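Local coordinates for protein LRA-12 (Uncultured bacterium, PDB 5AEB) that hydrolyses beta-lactam antibiotics, carbapenems among them, as a class B3 metallo-beta-lactamase with two zinc ions in its active site, at residues F24-N29 and F220-A225; F170-E175 and Y179-A184. One frame throughout, in Å; residues are numbered along the deposited sequence.

Contact 1: F24-N29 and F220-A225. With SO4 (sulfate ion), chain F.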
loop_
_atom_site.group_PDB
_atom_site.type_symbol
_atom_site.label_atom_id
_atom_site.label_comp_id
_atom_site.label_asym_id
_atom_site.label_seq_id
_atom_site.Cartn_x
_atom_site.Cartn_y
_atom_site.Cartn_z
ATOM N N PHE A 24 -0.370 -0.330 -16.002
ATOM C CA PHE A 24 0.759 -1.008 -16.646
ATOM C C PHE A 24 1.311 -2.161 -15.836
ATOM O O PHE A 24 1.131 -2.236 -14.606
ATOM C CB PHE A 24 1.894 -0.020 -16.996
ATOM C CG PHE A 24 2.630 0.551 -15.806
ATOM C CD1 PHE A 24 2.090 1.614 -15.066
ATOM C CD2 PHE A 24 3.901 0.081 -15.462
ATOM C CE1 PHE A 24 2.782 2.160 -13.977
ATOM C CE2 PHE A 24 4.585 0.605 -14.368
ATOM C CZ PHE A 24 4.031 1.654 -13.625
ATOM N N ARG A 25 2.002 -3.041 -16.543
ATOM C CA ARG A 25 2.747 -4.129 -15.957
ATOM C C ARG A 25 4.124 -3.603 -15.484
ATOM O O ARG A 25 4.890 -3.033 -16.251
ATOM C CB ARG A 25 2.911 -5.225 -17.021
ATOM C CG ARG A 25 3.434 -6.564 -16.533
ATOM C CD ARG A 25 3.589 -7.524 -17.720
ATOM N NE ARG A 25 4.133 -8.802 -17.258
ATOM C CZ ARG A 25 4.832 -9.666 -18.006
ATOM N NH1 ARG A 25 5.090 -9.398 -19.278
ATOM N NH2 ARG A 25 5.287 -10.804 -17.462
ATOM N N ILE A 26 4.400 -3.793 -14.197
ATOM C CA ILE A 26 5.667 -3.461 -13.617
ATOM C C ILE A 26 6.645 -4.628 -13.849
ATOM O O ILE A 26 7.725 -4.430 -14.407
ATOM C CB ILE A 26 5.510 -3.161 -12.096
ATOM C CG1 ILE A 26 4.571 -1.948 -11.884
ATOM C CG2 ILE A 26 6.863 -2.932 -11.440
ATOM C CD1 ILE A 26 3.796 -2.010 -10.578
ATOM N N ALA A 27 6.261 -5.832 -13.418
ATOM C CA ALA A 27 7.177 -6.983 -13.419
ATOM C C ALA A 27 6.406 -8.285 -13.189
ATOM O O ALA A 27 5.605 -8.363 -12.281
ATOM C CB ALA A 27 8.245 -6.803 -12.345
ATOM N N GLY A 28 6.629 -9.296 -14.025
ATOM C CA GLY A 28 5.958 -10.580 -13.844
ATOM C C GLY A 28 4.442 -10.406 -13.817
ATOM O O GLY A 28 3.872 -9.762 -14.692
ATOM N N ASN A 29 3.805 -10.936 -12.782
ATOM C CA ASN A 29 2.379 -10.796 -12.616
ATOM C C ASN A 29 1.944 -9.566 -11.763
ATOM O O ASN A 29 0.794 -9.469 -11.372
ATOM C CB ASN A 29 1.760 -12.121 -12.136
ATOM C CG ASN A 29 2.126 -12.472 -10.687
ATOM O OD1 ASN A 29 3.097 -11.956 -10.131
ATOM N ND2 ASN A 29 1.340 -13.363 -10.064
ATOM N N PHE A 220 15.631 -7.196 -2.083
ATOM C CA PHE A 220 14.656 -7.314 -3.162
ATOM C C PHE A 220 15.316 -6.737 -4.441
ATOM O O PHE A 220 16.354 -6.012 -4.375
ATOM C CB PHE A 220 13.400 -6.481 -2.814
ATOM C CG PHE A 220 13.736 -5.089 -2.345
ATOM C CD1 PHE A 220 13.988 -4.063 -3.267
ATOM C CD2 PHE A 220 13.845 -4.809 -0.976
ATOM C CE1 PHE A 220 14.359 -2.781 -2.826
ATOM C CE2 PHE A 220 14.199 -3.537 -0.548
ATOM C CZ PHE A 220 14.468 -2.522 -1.461
ATOM N N ASP A 221 14.695 -7.028 -5.575
ATOM C CA ASP A 221 15.134 -6.538 -6.864
ATOM C C ASP A 221 14.410 -5.232 -7.180
ATOM O O ASP A 221 15.016 -4.293 -7.679
ATOM C CB ASP A 221 14.824 -7.597 -7.921
ATOM C CG ASP A 221 15.596 -8.896 -7.680
ATOM O OD1 ASP A 221 16.853 -8.793 -7.522
ATOM O OD2 ASP A 221 14.984 -10.000 -7.620
ATOM N N ILE A 222 13.117 -5.186 -6.847
ATOM C CA ILE A 222 12.219 -4.073 -7.155
ATOM C C ILE A 222 11.424 -3.656 -5.910
ATOM O O ILE A 222 10.937 -4.510 -5.146
ATOM C CB ILE A 222 11.236 -4.475 -8.291
ATOM C CG1 ILE A 222 12.031 -4.733 -9.597
ATOM C CG2 ILE A 222 10.082 -3.469 -8.441
ATOM C CD1 ILE A 222 11.180 -5.330 -10.698
ATOM N N TRP A 223 11.359 -2.350 -5.673
ATOM C CA TRP A 223 10.518 -1.824 -4.626
ATOM C C TRP A 223 9.529 -0.874 -5.230
ATOM O O TRP A 223 9.844 -0.111 -6.186
ATOM C CB TRP A 223 11.317 -1.146 -3.525
ATOM C CG TRP A 223 11.998 0.151 -3.909
ATOM C CD1 TRP A 223 13.127 0.304 -4.702
ATOM C CD2 TRP A 223 11.625 1.523 -3.509
ATOM N NE1 TRP A 223 13.453 1.619 -4.832
ATOM C CE2 TRP A 223 12.598 2.407 -4.138
ATOM C CE3 TRP A 223 10.615 2.080 -2.720
ATOM C CZ2 TRP A 223 12.552 3.797 -3.988
ATOM C CZ3 TRP A 223 10.584 3.472 -2.561
ATOM C CH2 TRP A 223 11.538 4.310 -3.178
ATOM N N VAL A 224 8.327 -0.928 -4.707
ATOM C CA VAL A 224 7.332 0.074 -5.036
ATOM C C VAL A 224 6.763 0.579 -3.717
ATOM O O VAL A 224 7.065 0.018 -2.649
ATOM C CB VAL A 224 6.217 -0.494 -5.944
ATOM C CG1 VAL A 224 6.787 -0.942 -7.290
ATOM C CG2 VAL A 224 5.533 -1.651 -5.230
ATOM N N ALA A 225 5.929 1.616 -3.768
ATOM C CA ALA A 225 5.452 2.217 -2.522
ATOM C C ALA A 225 3.968 2.567 -2.590
ATOM O O ALA A 225 3.323 2.336 -3.613
ATOM C CB ALA A 225 6.320 3.423 -2.139
HETATM S S SO4 F . 6.829 -12.325 -20.664
HETATM O O1 SO4 F . 8.093 -13.078 -20.844
HETATM O O2 SO4 F . 5.919 -13.159 -19.825
HETATM O O3 SO4 F . 6.221 -12.030 -21.987
HETATM O O4 SO4 F . 7.137 -11.017 -20.031
#
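Ala27 CB receives the end of the Ile222 side chain, CD1, at 3.7 Å, the closest approach between two segments that share no hydrogen bond. The CA atoms of Ala27 and Ile222, the nearest pair, are 8.6 Å apart, and it is the long isoleucine that spans this gap: with CG1 beside its backbone N (chi1 -65°) and an extended second torsion it carries CD1 outward, so the small methyl of Ala27 is enough to meet it. Packing is slacker next door, where the branch methyls Ile26 CG2 and Ile222 CG2 come to 4.4 Å. That Ile26 and Ala27, consecutive residues, both point toward 220-225 goes with the classic beta bulge that they form opposite one residue of strand 30-32.

Arg25 takes no part in this packing; it is partly exposed, and its extended chain brings NE to Gly28 O (2.8 Å, N-H...O 169°), the acceptor lying in the guanidinium plane and the donor on a carbonyl lone pair. This fixes the rotation of the group while NH1 holds sulfate O4 at 2.7 Å; the bonds from NH2 are weak. Gly28 suits the turn, for its phi is positive (56°).

Phe248 packs on both Ile26 and Ile222, and Tyr41 of strand 41-45 touches Ile26 and Val224. The contact thus joins edge strand 24-27 of the seven-stranded sheet to edge strand 222-225 of the five-stranded one.

Contact 2: F170-E175 and Y179-A184. With SO4 (sulfate ion), chain F.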
loop_
_atom_site.group_PDB
_atom_site.type_symbol
_atom_site.label_atom_id
_atom_site.label_comp_id
_atom_site.label_asym_id
_atom_site.label_seq_id
_atom_site.Cartn_x
_atom_site.Cartn_y
_atom_site.Cartn_z
ATOM N N PHE A 170 7.331 -10.546 -2.083
ATOM C CA PHE A 170 6.977 -11.723 -2.889
ATOM C C PHE A 170 7.787 -11.818 -4.172
ATOM O O PHE A 170 8.248 -10.795 -4.709
ATOM C CB PHE A 170 5.476 -11.761 -3.243
ATOM C CG PHE A 170 5.069 -10.740 -4.261
ATOM C CD1 PHE A 170 4.943 -9.386 -3.905
ATOM C CD2 PHE A 170 4.813 -11.120 -5.584
ATOM C CE1 PHE A 170 4.594 -8.422 -4.846
ATOM C CE2 PHE A 170 4.431 -10.162 -6.528
ATOM C CZ PHE A 170 4.329 -8.819 -6.170
ATOM N N ASP A 171 7.944 -13.058 -4.641
ATOM C CA ASP A 171 8.551 -13.348 -5.928
ATOM C C ASP A 171 7.523 -13.447 -7.059
ATOM O O ASP A 171 6.467 -14.037 -6.877
ATOM C CB ASP A 171 9.336 -14.656 -5.835
ATOM C CG ASP A 171 10.524 -14.534 -4.935
ATOM O OD1 ASP A 171 11.143 -13.449 -4.930
ATOM O OD2 ASP A 171 10.864 -15.503 -4.236
ATOM N N THR A 172 7.830 -12.821 -8.197
ATOM C CA THR A 172 7.160 -13.109 -9.463
ATOM C C THR A 172 8.158 -13.504 -10.518
ATOM O O THR A 172 9.354 -13.270 -10.368
ATOM C CB THR A 172 6.573 -11.879 -10.160
ATOM O OG1 THR A 172 6.792 -10.700 -9.403
ATOM C CG2 THR A 172 5.155 -12.077 -10.481
ATOM N N LYS A 173 7.643 -13.999 -11.636
ATOM C CA LYS A 173 8.479 -14.285 -12.781
ATOM C C LYS A 173 7.818 -13.856 -14.096
ATOM O O LYS A 173 6.585 -13.861 -14.230
ATOM C CB LYS A 173 8.836 -15.769 -12.804
ATOM C CG LYS A 173 7.631 -16.682 -12.972
ATOM C CD LYS A 173 8.045 -18.133 -13.174
ATOM C CE LYS A 173 8.439 -18.816 -11.872
ATOM N NZ LYS A 173 9.023 -20.165 -12.147
ATOM N N ASP A 174 8.645 -13.436 -15.046
ATOM C CA ASP A 174 8.248 -13.410 -16.436
ATOM C C ASP A 174 8.866 -14.645 -17.115
ATOM O O ASP A 174 9.271 -15.573 -16.417
ATOM C CB ASP A 174 8.616 -12.070 -17.091
ATOM C CG ASP A 174 10.102 -11.726 -16.998
ATOM O OD1 ASP A 174 10.953 -12.654 -17.002
ATOM O OD2 ASP A 174 10.415 -10.509 -16.966
ATOM N N GLU A 175 8.932 -14.678 -18.450
ATOM C CA GLU A 175 9.488 -15.847 -19.154
ATOM C C GLU A 175 11.014 -15.964 -19.112
ATOM O O GLU A 175 11.554 -17.033 -19.403
ATOM C CB GLU A 175 9.013 -15.907 -20.605
ATOM C CG GLU A 175 7.710 -16.664 -20.793
ATOM C CD GLU A 175 7.191 -16.588 -22.220
ATOM O OE1 GLU A 175 8.017 -16.534 -23.168
ATOM O OE2 GLU A 175 5.954 -16.582 -22.392
ATOM N N TYR A 179 11.783 -12.189 -10.043
ATOM C CA TYR A 179 12.043 -10.932 -9.318
ATOM C C TYR A 179 11.482 -10.976 -7.902
ATOM O O TYR A 179 10.356 -11.440 -7.670
ATOM C CB TYR A 179 11.412 -9.728 -10.012
ATOM C CG TYR A 179 11.900 -9.465 -11.402
ATOM C CD1 TYR A 179 13.027 -8.700 -11.612
ATOM C CD2 TYR A 179 11.229 -9.989 -12.514
ATOM C CE1 TYR A 179 13.487 -8.444 -12.897
ATOM C CE2 TYR A 179 11.686 -9.754 -13.810
ATOM C CZ TYR A 179 12.821 -8.966 -13.984
ATOM O OH TYR A 179 13.321 -8.683 -15.230
ATOM N N ARG A 180 12.272 -10.480 -6.962
ATOM C CA ARG A 180 11.822 -10.348 -5.594
ATOM C C ARG A 180 11.275 -8.912 -5.456
ATOM O O ARG A 180 12.008 -7.939 -5.596
ATOM C CB ARG A 180 13.010 -10.655 -4.673
ATOM C CG ARG A 180 12.849 -10.272 -3.216
ATOM C CD ARG A 180 11.897 -11.167 -2.452
ATOM N NE ARG A 180 12.143 -12.593 -2.646
ATOM C CZ ARG A 180 12.791 -13.391 -1.803
ATOM N NH1 ARG A 180 13.309 -12.908 -0.687
ATOM N NH2 ARG A 180 12.926 -14.683 -2.101
ATOM N N ILE A 181 9.980 -8.784 -5.214
ATOM C CA ILE A 181 9.330 -7.481 -5.174
ATOM C C ILE A 181 8.981 -7.099 -3.726
ATOM O O ILE A 181 8.413 -7.911 -3.014
ATOM C CB ILE A 181 8.007 -7.516 -5.966
ATOM C CG1 ILE A 181 8.219 -8.073 -7.401
ATOM C CG2 ILE A 181 7.324 -6.151 -5.921
ATOM C CD1 ILE A 181 8.656 -7.029 -8.403
ATOM N N LEU A 182 9.343 -5.880 -3.313
ATOM C CA LEU A 182 8.841 -5.251 -2.078
ATOM C C LEU A 182 7.789 -4.201 -2.396
ATOM O O LEU A 182 8.065 -3.200 -3.097
ATOM C CB LEU A 182 9.973 -4.554 -1.330
ATOM C CG LEU A 182 9.686 -3.812 -0.015
ATOM C CD1 LEU A 182 9.134 -4.732 1.059
ATOM C CD2 LEU A 182 10.969 -3.161 0.449
ATOM N N ILE A 183 6.576 -4.430 -1.918
ATOM C CA ILE A 183 5.571 -3.374 -1.956
ATOM C C ILE A 183 5.710 -2.727 -0.599
ATOM O O ILE A 183 5.264 -3.292 0.392
ATOM C CB ILE A 183 4.156 -3.916 -2.150
ATOM C CG1 ILE A 183 4.057 -4.675 -3.495
ATOM C CG2 ILE A 183 3.141 -2.777 -2.024
ATOM C CD1 ILE A 183 2.726 -5.365 -3.700
ATOM N N ALA A 184 6.387 -1.575 -0.542
ATOM C CA ALA A 184 6.784 -1.026 0.758
ATOM C C ALA A 184 5.839 0.045 1.211
ATOM O O ALA A 184 5.390 0.908 0.409
ATOM C CB ALA A 184 8.204 -0.459 0.716
HETATM S S SO4 F . 6.829 -12.325 -20.664
HETATM O O1 SO4 F . 8.093 -13.078 -20.844
HETATM O O2 SO4 F . 5.919 -13.159 -19.825
HETATM O O3 SO4 F . 6.221 -12.030 -21.987
HETATM O O4 SO4 F . 7.137 -11.017 -20.031
#
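An antiparallel beta hairpin, strand 166-173 running into strand 178-184, is zipped together here by two hydrogen-bonded pairs flanking a non-hydrogen-bonded one. Phe170 pairs with Ile181, its N reaching Ile181 O at 3.0 Å and its O accepting from Ile181 N; Thr172 and Tyr179 exchange the same two bonds, with Tyr179 N to Thr172 O at 2.7 Å. Between them, Asp171 CA lies 3.2 Å from Tyr179 O in a CA-H...O contact.

Asp171 and Arg180 suit the partly exposed face because they can neutralise each other. With chi2 (73°) and chi3 (48°) both bent, the Arg180 chain curls so that the guanidinium edge faces the Asp171 carboxylate: NE meets OD1 of Asp171 at 2.6 Å, almost straight, and NH2 meets its OD2 at 3.1 Å on the syn lone pair. The two planes stay 38° apart, so the salt bridge is twisted.

The other face is mostly apolar. Phe170 and Ile181 suit it, having no polar side-chain atoms to satisfy: Ile181 CB sits over one face of the Phe170 ring, 4.1 Å from its centroid, in a CH-pi contact, and Ile183 CD1 packs at Phe170 CE1. Thr172 lies among them, its buried OG1 without a hydrogen-bond partner in the model and 3.6 Å from Ile181 CG1. Nearer the turn, Asp174 OD2 approaches the edge of the Tyr179 ring at CE2, 3.5 Å away, while its carboxylate is held by Tyr243 and by the turn nitrogens of Gln176 and Arg177.

Beyond the hairpin, strand 178-184 has strand 222-225 on its far side, and Ala27 of strand 24-27 packs on Ile181.

Overall arrangement
The centres of the two contacts are about 6 Å apart, and strand 178-184 of contact 2 runs parallel to strand 222-225 of contact 1 as its neighbour in one sheet. Ile222 O lies 2.8 Å from Leu182 N and Val224 O 2.7 Å from Ala184 N, both probable hydrogen bonds. Along the chain, contact 2 is nested inside the long loop that contact 1 closes. One sulfate, probably from the crystallisation liquor, touches both, bridging Arg25 and Glu175 N at the hairpin turn. Neither contact forms the active site: the side chain of Ile183 is about 12 Å from a bound zinc ion. Yet the chain leads on from 220-225 to His227, a ligand of the second zinc.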